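Local coordinates for protein MRNA TRANSPORT REGULATOR Mtr2 (Candida albicans, PDB 1Q42) that takes part in mRNA export from the nucleus to the cytoplasm as an NTF2-fold partner of Mex67, at residues L33-A38 with G63-R68. Residues are numbered along the deposited sequence; the frame is centred on the assembly and turned at random.
Sequences LKRFLA and GSNLKR
Asn65 reaches from a tight turn toward Arg35 and Phe36 on helix 29-40, and its amide illustrates how a polar side chain can sit beside a helix without bonding to it. Asn65 CB points at the helix and lies 4.9 Å from Phe36 CD1. A chi1 of -65° then sets Asn65 CG 4.7 Å from Arg35 NH1. At the tip the two amide atoms diverge: Asn65 OD1 is directed at the helix, 4.4 Å from Phe36 CA and 4.3 Å from Arg35 NH1, meeting the guanidinium obliquely and too far off for a hydrogen bond. ND2 gives its bond to Gly180 O, just as Arg35 NH2 is spent on Val176 O, consistent with each group being oriented by the chain between strands 164-173 and 183-192 more than by the other.

The second half of the contact is apolar. Phe36, with CG anti to its backbone N (chi1 171°), brings CE1 to 4.6 Å from Gly63 CA and 4.9 Å from Leu66 CG; the same ring touches Phe123, Ile183 and Met186 of the sheet. Gly63, with positive phi, begins a type I turn closed by Leu66 N to Gly63 O. Within this turn Asn65 faces the helix, while Leu66 lies against Ile183 and Phe91.

Thus, in this NTF2-like fold, the helix and the turn leading into strand 66-67 meet by loose van der Waals contact over the sheet. The directional bonds run from both sides to residues 176-183, where Asn65 also pairs through its backbone with Ile182 and Ile183, while the aromatic ring contributes hydrophobic burial.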
loop_
_atom_site.group_PDB
_atom_site.type_symbol
_atom_site.label_atom_id
_atom_site.label_comp_id
_atom_site.label_asym_id
_atom_site.label_seq_id
_atom_site.Cartn_x
_atom_site.Cartn_y
_atom_site.Cartn_z
ATOM N N LEU A 33 3.062 4.617 9.098
ATOM C CA LEU A 33 2.295 3.430 8.684
ATOM C C LEU A 33 0.882 3.792 8.268
ATOM O O LEU A 33 0.356 3.249 7.297
ATOM C CB LEU A 33 2.264 2.369 9.789
ATOM C CG LEU A 33 3.606 1.738 10.144
ATOM C CD1 LEU A 33 3.442 0.727 11.282
ATOM C CD2 LEU A 33 4.277 1.068 8.930
ATOM N N LYS A 34 0.264 4.712 9.000
ATOM C CA LYS A 34 -1.088 5.147 8.670
ATOM C C LYS A 34 -1.132 5.866 7.325
ATOM O O LYS A 34 -2.059 5.658 6.541
ATOM C CB LYS A 34 -1.673 5.982 9.806
ATOM C CG LYS A 34 -1.993 5.114 11.004
ATOM C CD LYS A 34 -2.456 5.906 12.207
ATOM C CE LYS A 34 -3.268 5.014 13.136
ATOM N NZ LYS A 34 -3.432 5.596 14.488
ATOM N N ARG A 35 -0.110 6.658 7.033
ATOM C CA ARG A 35 -0.000 7.329 5.743
ATOM C C ARG A 35 0.188 6.327 4.593
ATOM O O ARG A 35 -0.419 6.458 3.531
ATOM C CB ARG A 35 1.165 8.315 5.741
ATOM C CG ARG A 35 0.850 9.642 6.359
ATOM C CD ARG A 35 1.920 10.682 6.094
ATOM N NE ARG A 35 3.100 10.462 6.928
ATOM C CZ ARG A 35 4.306 10.095 6.498
ATOM N NH1 ARG A 35 4.555 9.869 5.205
ATOM N NH2 ARG A 35 5.283 9.942 7.384
ATOM N N PHE A 36 1.038 5.333 4.816
ATOM C CA PHE A 36 1.254 4.257 3.841
ATOM C C PHE A 36 -0.061 3.526 3.531
ATOM O O PHE A 36 -0.457 3.386 2.380
ATOM C CB PHE A 36 2.315 3.297 4.366
ATOM C CG PHE A 36 2.448 2.058 3.559
ATOM C CD1 PHE A 36 3.018 2.100 2.297
ATOM C CD2 PHE A 36 1.964 0.859 4.038
ATOM C CE1 PHE A 36 3.122 0.948 1.544
ATOM C CE2 PHE A 36 2.071 -0.298 3.281
ATOM C CZ PHE A 36 2.645 -0.245 2.042
ATOM N N LEU A 37 -0.784 3.126 4.570
ATOM C CA LEU A 37 -2.075 2.467 4.377
ATOM C C LEU A 37 -3.111 3.369 3.712
ATOM O O LEU A 37 -3.883 2.911 2.875
ATOM C CB LEU A 37 -2.609 1.939 5.717
ATOM C CG LEU A 37 -1.750 0.824 6.331
ATOM C CD1 LEU A 37 -2.257 0.405 7.706
ATOM C CD2 LEU A 37 -1.631 -0.395 5.396
ATOM N N ALA A 38 -3.151 4.648 4.077
ATOM C CA ALA A 38 -4.075 5.595 3.420
ATOM C C ALA A 38 -3.845 5.679 1.913
ATOM O O ALA A 38 -4.797 5.809 1.122
ATOM C CB ALA A 38 -3.987 7.004 4.073
ATOM N N GLY A 63 0.556 3.464 -2.848
ATOM C CA GLY A 63 1.851 3.077 -2.315
ATOM C C GLY A 63 2.978 4.032 -2.695
ATOM O O GLY A 63 4.094 3.616 -3.012
ATOM N N SER A 64 2.696 5.330 -2.674
ATOM C CA SER A 64 3.641 6.300 -3.229
ATOM C C SER A 64 4.984 6.348 -2.498
ATOM O O SER A 64 5.985 6.816 -3.070
ATOM C CB SER A 64 3.034 7.702 -3.244
ATOM O OG SER A 64 2.708 8.106 -1.939
ATOM N N ASN A 65 5.027 5.872 -1.254
ATOM C CA ASN A 65 6.294 5.855 -0.513
ATOM C C ASN A 65 7.267 4.754 -0.954
ATOM O O ASN A 65 8.412 4.709 -0.496
ATOM C CB ASN A 65 6.045 5.765 0.988
ATOM C CG ASN A 65 5.338 6.996 1.545
ATOM O OD1 ASN A 65 4.230 6.892 2.055
ATOM N ND2 ASN A 65 5.981 8.164 1.445
ATOM N N LEU A 66 6.821 3.872 -1.846
ATOM C CA LEU A 66 7.696 2.854 -2.406
ATOM C C LEU A 66 8.765 3.492 -3.267
ATOM O O LEU A 66 8.499 4.450 -3.977
ATOM C CB LEU A 66 6.900 1.870 -3.251
ATOM C CG LEU A 66 5.957 0.935 -2.510
ATOM C CD1 LEU A 66 4.980 0.298 -3.511
ATOM C CD2 LEU A 66 6.741 -0.144 -1.765
ATOM N N LYS A 67 9.980 2.958 -3.191
ATOM C CA LYS A 67 11.030 3.307 -4.137
ATOM C C LYS A 67 10.757 2.640 -5.484
ATOM O O LYS A 67 10.220 1.537 -5.551
ATOM C CB LYS A 67 12.404 2.875 -3.602
ATOM C CG LYS A 67 12.871 3.706 -2.435
ATOM C CD LYS A 67 14.327 3.423 -2.080
ATOM C CE LYS A 67 14.726 4.167 -0.826
ATOM N NZ LYS A 67 16.186 4.137 -0.574
ATOM N N ARG A 68 11.140 3.319 -6.564
ATOM C CA ARG A 68 11.005 2.774 -7.904
ATOM C C ARG A 68 11.589 1.355 -8.007
ATOM O O ARG A 68 10.968 0.477 -8.611
ATOM C CB ARG A 68 11.656 3.731 -8.929
ATOM C CG ARG A 68 11.096 3.603 -10.315
ATOM C CD ARG A 68 10.491 4.873 -10.942
ATOM N NE ARG A 68 9.310 5.405 -10.240
ATOM C CZ ARG A 68 8.053 4.910 -10.285
ATOM N NH1 ARG A 68 7.742 3.815 -10.977
ATOM N NH2 ARG A 68 7.093 5.527 -9.609
#